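Local coordinates for protein monomethylamine methyltransferase MtmB1 (Methanosarcina barkeri, PDB 1NTH) that catalyses the transfer of the methyl group of monomethylamine to the corrinoid cofactor of its partner protein MtmC, a step of methanogenesis from methylamine, at residues A[33-36]-A[37-40]; A[276-279]-A[280-284]; A[306-309]-A[310-313]; A[377-380]-A[381-384]; A[423-426]-A[427-431]. One frame throughout, in Å; residues are numbered along the deposited sequence.

Overall arrangement
All five contacts are local, each along a helix, at the start of one, or, in contact 5, through a short helix into a strand, and they are spread along a TIM-barrel chain. Contacts 1 and 2 lie on neighbouring helices, 24-42 and 271-288, their centres about 14 Å apart, and meet where Ile276 CD1 lies 3.9 Å from Leu39 CB. Contact 3 opens the next helix, 309-325, about 17 Å from contact 2 between centres. Contacts 4 and 5 form a second touching pair, centres about 11 Å apart, with Tyr429 of contact 5 packed on the helix start at 377-384. Contacts 1 and 5 have centres about 46 Å apart, on opposite sides of the chain's centre. None of them contains the enzyme's UAG-encoded pyrrolysine.

Contact 1 (A[33-36]-A[37-40]); sequences PMKA and MELK
Lys35 and Glu38 both leave the helix with CG anti to the backbone N (chi1 -172° and 172°), and they differ in what follows: the lysine chain bends at chi2 and chi3, while the glutamate runs on extended. The double bend swings the ammonium group round to its neighbour, and the two side chains run alongside each other in the same direction. Lys35 NZ makes a salt bridge to Glu38 OE1 at 2.9 Å, coming from above the carboxylate plane. The methylene arm follows it closely, with Lys35 CD 3.5 Å from Glu38 OE1. A water spans the same pair, accepting from Lys35 NZ at 3.1 Å and donating, weakly, to Glu38 OE2 at 3.3 Å.

The apolar part of the lysine has a second use. Its CG lies 3.8 Å from Leu39 CD1, one turn further on, while Leu39 N donates to Lys35 O at 2.9 Å. A long lysine suits this place because its carbon chain can cover a leucine while its charge reaches a carboxylate. Pro33 suits a kink: its ring nitrogen carries no proton for the turn before, though its O still accepts from Met37 N at 3.0 Å. Ala36 and Leu39 are buried; Ala36 touches Glu273 of helix 271-288, and Leu39 also packs on Met69 of helix 56-73. The arrangement is that of an amphipathic helix, with an i to i+3 salt bridge along one side and small or apolar residues packed against helices 56-73 and 271-288.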
# COMPACT_ATOMS: atom_id res chain seq x y z
N PRO A 33 36.27 -13.77 33.15
CA PRO A 33 37.19 -12.95 33.95
C PRO A 33 38.67 -13.19 33.66
O PRO A 33 39.47 -12.26 33.68
CB PRO A 33 36.79 -13.29 35.39
CG PRO A 33 36.25 -14.68 35.28
CD PRO A 33 35.42 -14.61 34.02
N MET A 34 39.04 -14.44 33.37
CA MET A 34 40.44 -14.74 33.07
C MET A 34 40.90 -14.05 31.79
O MET A 34 41.96 -13.44 31.75
CB MET A 34 40.65 -16.25 32.92
CG MET A 34 40.82 -17.01 34.23
SD MET A 34 41.04 -18.77 33.94
CE MET A 34 42.73 -18.83 33.36
N LYS A 35 40.09 -14.15 30.73
CA LYS A 35 40.47 -13.54 29.47
C LYS A 35 40.52 -12.02 29.53
O LYS A 35 41.42 -11.40 28.96
CB LYS A 35 39.53 -13.99 28.35
CG LYS A 35 39.97 -13.55 26.97
CD LYS A 35 41.34 -14.09 26.61
CE LYS A 35 41.33 -15.61 26.52
NZ LYS A 35 42.66 -16.14 26.12
N ALA A 36 39.55 -11.41 30.22
CA ALA A 36 39.53 -9.96 30.32
C ALA A 36 40.77 -9.49 31.08
O ALA A 36 41.41 -8.51 30.70
CB ALA A 36 38.27 -9.51 31.04
N MET A 37 41.10 -10.21 32.14
CA MET A 37 42.26 -9.89 32.97
C MET A 37 43.55 -10.04 32.15
O MET A 37 44.44 -9.19 32.21
CB MET A 37 42.30 -10.85 34.16
CG MET A 37 43.46 -10.60 35.11
SD MET A 37 43.42 -11.75 36.50
CE MET A 37 42.55 -10.78 37.72
N GLU A 38 43.63 -11.12 31.39
CA GLU A 38 44.78 -11.41 30.55
C GLU A 38 44.99 -10.33 29.49
O GLU A 38 46.10 -9.82 29.31
CB GLU A 38 44.59 -12.77 29.87
CG GLU A 38 45.63 -13.10 28.82
CD GLU A 38 45.36 -14.41 28.11
OE1 GLU A 38 44.25 -14.96 28.27
OE2 GLU A 38 46.26 -14.90 27.40
N LEU A 39 43.92 -9.98 28.79
CA LEU A 39 44.01 -8.97 27.74
C LEU A 39 44.32 -7.58 28.27
O LEU A 39 45.04 -6.81 27.63
CB LEU A 39 42.71 -8.97 26.93
CG LEU A 39 42.47 -10.30 26.21
CD1 LEU A 39 41.11 -10.28 25.52
CD2 LEU A 39 43.57 -10.56 25.20
N LYS A 40 43.79 -7.24 29.44
CA LYS A 40 44.06 -5.93 30.01
C LYS A 40 45.56 -5.77 30.25
O LYS A 40 46.15 -4.74 29.91
CB LYS A 40 43.33 -5.73 31.34
CG LYS A 40 43.68 -4.40 32.01
CD LYS A 40 43.07 -4.25 33.38
CE LYS A 40 43.50 -2.93 34.01
NZ LYS A 40 42.92 -2.75 35.37
O HOH W 1 44.79 -14.56 24.51

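Contact 2 (A[276-279]-A[280-284]); sequences IVDV and ATHIN
His282 reaches back one turn to Asp278, its side chain meeting first the backbone and then the carboxylate. His282 CB rests 3.5 Å from Val279 O. With CG beside the backbone N (chi1 -90°), the ring is carried back along the helix, and His282 CG lies 3.7 Å from Asp278 O. His282 ND1 donates to Asp278 O at 2.8 Å, a bond of 158° lying in the ring plane but above the plane of the carbonyl. His282 N donates to Asp278 O too, at 3.0 Å and from the opposite face, so two donors of one residue grip a single carbonyl, and the ND1 bond helps to fix the turn of the ring. His282 CE1 meets the carboxylate, 2.9 Å from Asp278 OD1, with the two flat groups turned 50° apart. At the tip, NE2 is hydrogen-bonded to Arg361. Histidine suits this buried place because both its ring nitrogens find partners.

On another side of the helix Val279 CG1 lies 4.2 Å from Ile283 CD1. This is the helix of the beta-alpha-beta unit between strands 263-264 and 293-300: Ile283 touches Leu70 of helix 56-73, while His282 touches Asp296 of strand 293-300 and Ile322 of helix 309-325.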
# COMPACT_ATOMS: atom_id res chain seq x y z
N ILE A 276 36.66 -3.96 27.66
CA ILE A 276 37.10 -4.96 26.69
C ILE A 276 35.87 -5.78 26.29
O ILE A 276 35.65 -6.05 25.11
CB ILE A 276 38.17 -5.90 27.30
CG1 ILE A 276 39.48 -5.13 27.50
CG2 ILE A 276 38.39 -7.11 26.39
CD1 ILE A 276 40.56 -5.94 28.20
N VAL A 277 35.07 -6.16 27.28
CA VAL A 277 33.86 -6.92 27.02
C VAL A 277 32.89 -6.09 26.19
O VAL A 277 32.26 -6.60 25.26
CB VAL A 277 33.16 -7.33 28.35
CG1 VAL A 277 31.74 -7.81 28.08
CG2 VAL A 277 33.96 -8.42 29.03
N ASP A 278 32.78 -4.80 26.53
CA ASP A 278 31.88 -3.90 25.81
C ASP A 278 32.25 -3.83 24.33
O ASP A 278 31.37 -3.92 23.47
CB ASP A 278 31.94 -2.50 26.43
CG ASP A 278 30.76 -1.64 26.04
OD1 ASP A 278 29.95 -2.08 25.20
OD2 ASP A 278 30.64 -0.52 26.58
N VAL A 279 33.53 -3.68 24.03
CA VAL A 279 33.97 -3.63 22.64
C VAL A 279 33.62 -4.96 21.97
O VAL A 279 33.13 -5.00 20.84
CB VAL A 279 35.49 -3.36 22.53
CG1 VAL A 279 35.97 -3.57 21.09
CG2 VAL A 279 35.79 -1.93 22.98
N ALA A 280 33.86 -6.06 22.68
CA ALA A 280 33.56 -7.38 22.15
C ALA A 280 32.08 -7.55 21.83
O ALA A 280 31.73 -8.19 20.83
CB ALA A 280 34.01 -8.46 23.14
N THR A 281 31.20 -7.00 22.67
CA THR A 281 29.77 -7.15 22.42
C THR A 281 29.26 -6.22 21.33
O THR A 281 28.24 -6.51 20.70
CB THR A 281 28.93 -7.01 23.73
OG1 THR A 281 29.13 -5.72 24.32
CG2 THR A 281 29.35 -8.08 24.73
N HIS A 282 29.96 -5.10 21.10
CA HIS A 282 29.58 -4.19 20.02
C HIS A 282 29.84 -4.96 18.72
O HIS A 282 29.05 -4.92 17.78
CB HIS A 282 30.44 -2.92 20.02
CG HIS A 282 29.89 -1.80 20.85
ND1 HIS A 282 29.87 -1.84 22.23
CD2 HIS A 282 29.37 -0.60 20.50
CE1 HIS A 282 29.36 -0.71 22.69
NE2 HIS A 282 29.05 0.06 21.66
N ILE A 283 30.97 -5.66 18.68
CA ILE A 283 31.34 -6.45 17.51
C ILE A 283 30.39 -7.65 17.35
O ILE A 283 29.95 -7.96 16.24
CB ILE A 283 32.81 -6.95 17.62
CG1 ILE A 283 33.77 -5.76 17.59
CG2 ILE A 283 33.12 -7.90 16.47
CD1 ILE A 283 35.24 -6.13 17.89
N ASN A 284 30.08 -8.32 18.45
CA ASN A 284 29.19 -9.47 18.39
C ASN A 284 27.81 -9.08 17.84
O ASN A 284 27.14 -9.89 17.20
CB ASN A 284 29.02 -10.10 19.78
CG ASN A 284 28.35 -11.45 19.72
OD1 ASN A 284 28.77 -12.33 18.97
ND2 ASN A 284 27.30 -11.64 20.52
O HOH W 2 27.43 -3.13 24.85

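Contact 3 (A[306-309]-A[310-313]); sequences TNTR and ETLM
Thr308 and Thr311 cross obliquely at the start of helix 309-325, each holding its hydroxyl between its own backbone N and carbonyl carbon (chi1 67° and 56°). Thr311 therefore turns OG1 back toward the loop, where it accepts from Thr308 N at 2.9 Å; the bond is rather bent, at 133°. The same hydroxyl, Thr311 OG1, lies 2.9 Å from Thr306 O. The methyl of Thr311 goes another way, its CG2 3.5 Å from Thr308 OG1. A threonine suits the place because its hydroxyl is small enough to tuck under the loop while the side chain also packs on Pro298 of strand 293-300. A valine in place of Thr311 has no oxygen to offer, and Thr308 N would probably be left without this acceptor, freeing the chain just before the helix to shift.

Thr308 OG1 also reaches Glu310 OE1, but only weakly, at 3.4 Å. Leu312 leans its branches back over the loop, CD1 to 3.6 Å from Asn307 O, and a water joins the two parts again by donating to Thr306 O and Thr311 O. Arg309 crosses Met313 with its CG 4.1 Å from Met313 SD; its guanidinium extends further, to Glu413 and Asp406. The arrangement is that of a helix N-terminus, with Thr308 at the N-cap and its N held by the Thr311 side chain, where the chain passes from strand 293-300 of the barrel into helix 309-325.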
# COMPACT_ATOMS: atom_id res chain seq x y z
N THR A 306 23.75 3.90 34.94
CA THR A 306 24.64 3.97 33.78
C THR A 306 25.47 5.25 33.78
O THR A 306 26.31 5.45 32.90
CB THR A 306 23.83 3.95 32.47
OG1 THR A 306 22.84 4.98 32.52
CG2 THR A 306 23.15 2.60 32.28
N ASN A 307 25.26 6.12 34.77
CA ASN A 307 26.01 7.37 34.81
C ASN A 307 26.98 7.54 35.97
O ASN A 307 27.21 8.66 36.43
CB ASN A 307 25.05 8.56 34.75
CG ASN A 307 23.93 8.46 35.76
OD1 ASN A 307 22.79 8.15 35.42
ND2 ASN A 307 24.26 8.71 37.03
N THR A 308 27.55 6.44 36.45
CA THR A 308 28.54 6.55 37.52
C THR A 308 29.85 6.85 36.80
O THR A 308 29.94 6.68 35.58
CB THR A 308 28.69 5.24 38.32
OG1 THR A 308 29.25 4.22 37.48
CG2 THR A 308 27.34 4.78 38.86
N ARG A 309 30.85 7.31 37.53
CA ARG A 309 32.13 7.63 36.92
C ARG A 309 32.67 6.45 36.11
O ARG A 309 33.14 6.63 34.99
CB ARG A 309 33.13 8.04 38.01
CG ARG A 309 34.51 8.44 37.49
CD ARG A 309 35.37 8.96 38.64
NE ARG A 309 34.84 10.20 39.20
CZ ARG A 309 35.13 11.42 38.76
NH1 ARG A 309 35.96 11.57 37.73
NH2 ARG A 309 34.58 12.48 39.32
N GLU A 310 32.60 5.25 36.68
CA GLU A 310 33.11 4.07 36.01
C GLU A 310 32.35 3.69 34.74
O GLU A 310 32.97 3.42 33.71
CB GLU A 310 33.11 2.87 36.96
CG GLU A 310 34.00 3.07 38.18
CD GLU A 310 33.26 3.62 39.39
OE1 GLU A 310 32.15 4.18 39.22
OE2 GLU A 310 33.79 3.50 40.51
N THR A 311 31.02 3.69 34.80
CA THR A 311 30.22 3.32 33.64
C THR A 311 30.31 4.35 32.52
O THR A 311 30.23 4.00 31.34
CB THR A 311 28.74 3.09 34.03
OG1 THR A 311 28.22 4.25 34.69
CG2 THR A 311 28.62 1.89 34.96
N LEU A 312 30.48 5.62 32.87
CA LEU A 312 30.62 6.66 31.85
C LEU A 312 31.96 6.46 31.13
O LEU A 312 32.04 6.61 29.91
CB LEU A 312 30.55 8.06 32.48
CG LEU A 312 29.17 8.47 33.01
CD1 LEU A 312 29.27 9.82 33.72
CD2 LEU A 312 28.17 8.56 31.85
N MET A 313 33.00 6.11 31.89
CA MET A 313 34.31 5.87 31.29
C MET A 313 34.26 4.66 30.36
O MET A 313 34.86 4.67 29.28
CB MET A 313 35.36 5.64 32.39
CG MET A 313 35.69 6.90 33.18
SD MET A 313 36.77 6.54 34.58
CE MET A 313 38.30 6.13 33.74
O HOH W 3 27.37 4.79 30.34

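Contact 4 (A[377-380]-A[381-384]); sequences KTTG and MEAR
Thr379, extended and at the N-cap, leads into helix 380-393, and the first turn closes as Glu382 N donates to Thr379 O at 3.2 Å and Arg384 N to Gly380 O at 2.9 Å. Across that turn the side chains of Thr379 and Glu382 meet at about a right angle. Glu382 keeps CG beside its backbone N (chi1 -62°) and then bends at chi2 (103°), which folds the carboxylate back over the helix start. Both oxygens are used: Thr379 N donates to Glu382 OE1 at 2.9 Å, nearly straight at 171° and on the syn side, and Thr379 OG1 donates to Glu382 OE2 at 2.6 Å from above the carboxylate plane. In return Thr379 OG1 accepts from Met381 N at 3.2 Å. Threonine suits the N-cap because its one hydroxyl both donates and accepts in this way.

Ser369 and Tyr440 bond to the same carboxylate, at OE1 and OE2 respectively, so four hydrogen bonds from three residues hold this buried group and limit its rotation. Glutamate suits the place by its reach and its charge, which the helix start would probably stabilise. On another side of the same turn, Met381 SD lies 3.4 Å above the plane of the Arg384 guanidinium, over its centre. That group forms a salt bridge with Glu150 and hydrogen bonds with the backbone of Phe3 and Arg4 of a second subunit. The exchange between Thr379 and Glu382 is a capping box, closing the N-terminus of a helix that also reaches the subunit interface.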
# COMPACT_ATOMS: atom_id res chain seq x y z
N LYS A 377 7.47 6.64 36.83
CA LYS A 377 8.50 7.62 37.14
C LYS A 377 9.46 7.93 36.00
O LYS A 377 10.67 7.74 36.12
CB LYS A 377 9.27 7.23 38.41
CG LYS A 377 8.44 7.40 39.68
CD LYS A 377 9.30 7.51 40.93
CE LYS A 377 8.43 7.81 42.14
NZ LYS A 377 9.23 8.01 43.39
N THR A 378 8.90 8.40 34.89
CA THR A 378 9.66 8.80 33.71
C THR A 378 8.81 9.84 32.98
O THR A 378 7.61 9.64 32.81
CB THR A 378 9.90 7.62 32.73
OG1 THR A 378 8.65 7.09 32.29
CG2 THR A 378 10.71 6.52 33.39
N THR A 379 9.43 10.94 32.56
CA THR A 379 8.68 11.97 31.83
C THR A 379 9.55 12.58 30.73
O THR A 379 10.78 12.48 30.76
CB THR A 379 8.20 13.12 32.74
OG1 THR A 379 9.27 14.06 32.91
CG2 THR A 379 7.76 12.59 34.10
N GLY A 380 8.89 13.24 29.78
CA GLY A 380 9.60 13.87 28.68
C GLY A 380 10.59 14.94 29.08
O GLY A 380 11.49 15.26 28.31
N MET A 381 10.45 15.50 30.28
CA MET A 381 11.37 16.54 30.74
C MET A 381 12.81 16.03 30.80
O MET A 381 13.74 16.76 30.49
CB MET A 381 10.96 17.07 32.11
CG MET A 381 9.79 18.04 32.08
SD MET A 381 10.18 19.61 31.26
CE MET A 381 10.77 20.59 32.66
N GLU A 382 12.99 14.77 31.21
CA GLU A 382 14.33 14.22 31.29
C GLU A 382 14.94 14.08 29.89
O GLU A 382 16.14 14.28 29.71
CB GLU A 382 14.31 12.86 32.00
CG GLU A 382 13.82 12.93 33.45
CD GLU A 382 12.39 12.43 33.61
OE1 GLU A 382 12.16 11.23 33.39
OE2 GLU A 382 11.51 13.25 33.95
N ALA A 383 14.10 13.73 28.92
CA ALA A 383 14.57 13.59 27.54
C ALA A 383 14.90 14.96 26.97
O ALA A 383 15.80 15.09 26.13
CB ALA A 383 13.50 12.91 26.69
N ARG A 384 14.17 15.99 27.40
CA ARG A 384 14.44 17.33 26.91
C ARG A 384 15.85 17.75 27.35
O ARG A 384 16.61 18.31 26.56
CB ARG A 384 13.42 18.34 27.47
CG ARG A 384 13.66 19.76 26.99
CD ARG A 384 12.91 20.79 27.82
NE ARG A 384 11.46 20.65 27.72
CZ ARG A 384 10.59 21.44 28.34
NH1 ARG A 384 11.03 22.44 29.10
NH2 ARG A 384 9.29 21.25 28.19

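Contact 5 (A[423-426]-A[427-431]); sequences KTFQ and ECYDV
Glu427, first of 427-431, closes a capping box with Thr424, the N-cap of the short helix 425-428. Its extended chain carries OE1 to Thr424 N, which donates at 3.0 Å in an almost straight bond (170°) to the anti lone pair; in return Glu427 N reaches Thr424 OG1 only weakly, at 3.4 Å. A glutamate three residues after a threonine suits such a cap, while Lys423, whose CB lies beside Glu427 OE1, sends its NZ to a salt bridge with Glu439. Cys428 follows, its N donating to Thr424 O at 3.1 Å, an oxygen that also accepts from Glu427 N. At Tyr429 the helix gives way to strand 429-430 and the side chain turns to Phe425. Tyr429 CB sits over the face of the Phe425 ring, 4.1 Å from its centroid, while Phe425 CE1 lies over the tyrosine face, 3.5 Å from Tyr429 CD2; the planes are 32° apart. Phe425 comes there because its CG is anti to the backbone N (chi1 171°). With an alanine at Phe425, the tyrosine ring would probably lose its cover on this face and Val431 a neighbour. Val431 comes last, its CG2 3.9 Å from Phe425 CE2 and 3.8 Å from Gln426 CA.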
# COMPACT_ATOMS: atom_id res chain seq x y z
N LYS A 423 9.34 12.11 41.58
CA LYS A 423 7.89 12.00 41.44
C LYS A 423 7.44 11.24 40.21
O LYS A 423 8.21 11.05 39.27
CB LYS A 423 7.27 13.40 41.42
CG LYS A 423 7.54 14.21 42.68
CD LYS A 423 6.83 15.55 42.63
CE LYS A 423 7.01 16.31 43.93
NZ LYS A 423 6.23 17.58 43.93
N THR A 424 6.19 10.81 40.23
CA THR A 424 5.61 10.10 39.09
C THR A 424 5.14 11.14 38.09
O THR A 424 5.06 12.33 38.41
CB THR A 424 4.39 9.25 39.50
OG1 THR A 424 3.38 10.11 40.05
CG2 THR A 424 4.77 8.19 40.52
N PHE A 425 4.83 10.68 36.89
CA PHE A 425 4.33 11.55 35.83
C PHE A 425 3.12 12.34 36.32
O PHE A 425 3.01 13.54 36.09
CB PHE A 425 3.94 10.68 34.62
CG PHE A 425 3.21 11.42 33.54
CD1 PHE A 425 3.88 12.34 32.73
CD2 PHE A 425 1.86 11.19 33.30
CE1 PHE A 425 3.21 13.01 31.70
CE2 PHE A 425 1.18 11.85 32.28
CZ PHE A 425 1.86 12.76 31.48
N GLN A 426 2.21 11.64 37.00
CA GLN A 426 0.99 12.26 37.50
C GLN A 426 1.25 13.37 38.52
O GLN A 426 0.43 14.27 38.68
CB GLN A 426 0.08 11.20 38.14
CG GLN A 426 -0.47 10.14 37.19
CD GLN A 426 0.41 8.90 37.07
OE1 GLN A 426 -0.08 7.81 36.80
NE2 GLN A 426 1.71 9.08 37.26
N GLU A 427 2.39 13.30 39.20
CA GLU A 427 2.73 14.29 40.22
C GLU A 427 3.47 15.52 39.72
O GLU A 427 3.30 16.61 40.27
CB GLU A 427 3.55 13.63 41.34
CG GLU A 427 2.85 12.46 42.01
CD GLU A 427 3.70 11.81 43.10
OE1 GLU A 427 4.82 11.35 42.79
OE2 GLU A 427 3.23 11.74 44.25
N CYS A 428 4.29 15.37 38.68
CA CYS A 428 5.04 16.52 38.18
C CYS A 428 4.58 17.04 36.82
O CYS A 428 5.23 17.90 36.22
CB CYS A 428 6.54 16.21 38.15
SG CYS A 428 7.01 14.80 37.14
N TYR A 429 3.45 16.51 36.35
CA TYR A 429 2.86 16.94 35.08
C TYR A 429 1.36 17.12 35.29
O TYR A 429 0.76 16.51 36.17
CB TYR A 429 3.03 15.88 33.98
CG TYR A 429 4.20 16.08 33.05
CD1 TYR A 429 5.50 15.92 33.49
CD2 TYR A 429 3.99 16.40 31.70
CE1 TYR A 429 6.58 16.06 32.63
CE2 TYR A 429 5.07 16.54 30.82
CZ TYR A 429 6.36 16.37 31.30
OH TYR A 429 7.43 16.49 30.44
N ASP A 430 0.77 17.99 34.47
CA ASP A 430 -0.68 18.18 34.48
C ASP A 430 -1.08 17.16 33.42
O ASP A 430 -0.95 17.41 32.23
CB ASP A 430 -1.04 19.61 34.09
CG ASP A 430 -0.63 20.62 35.15
OD1 ASP A 430 -0.94 20.40 36.34
OD2 ASP A 430 0.00 21.63 34.80
N VAL A 431 -1.53 15.99 33.87
CA VAL A 431 -1.90 14.90 32.97
C VAL A 431 -2.88 15.24 31.84
O VAL A 431 -2.72 14.77 30.72
CB VAL A 431 -2.47 13.70 33.76
CG1 VAL A 431 -2.85 12.58 32.81
CG2 VAL A 431 -1.45 13.22 34.77
O HOH W 4 -0.60 16.49 38.22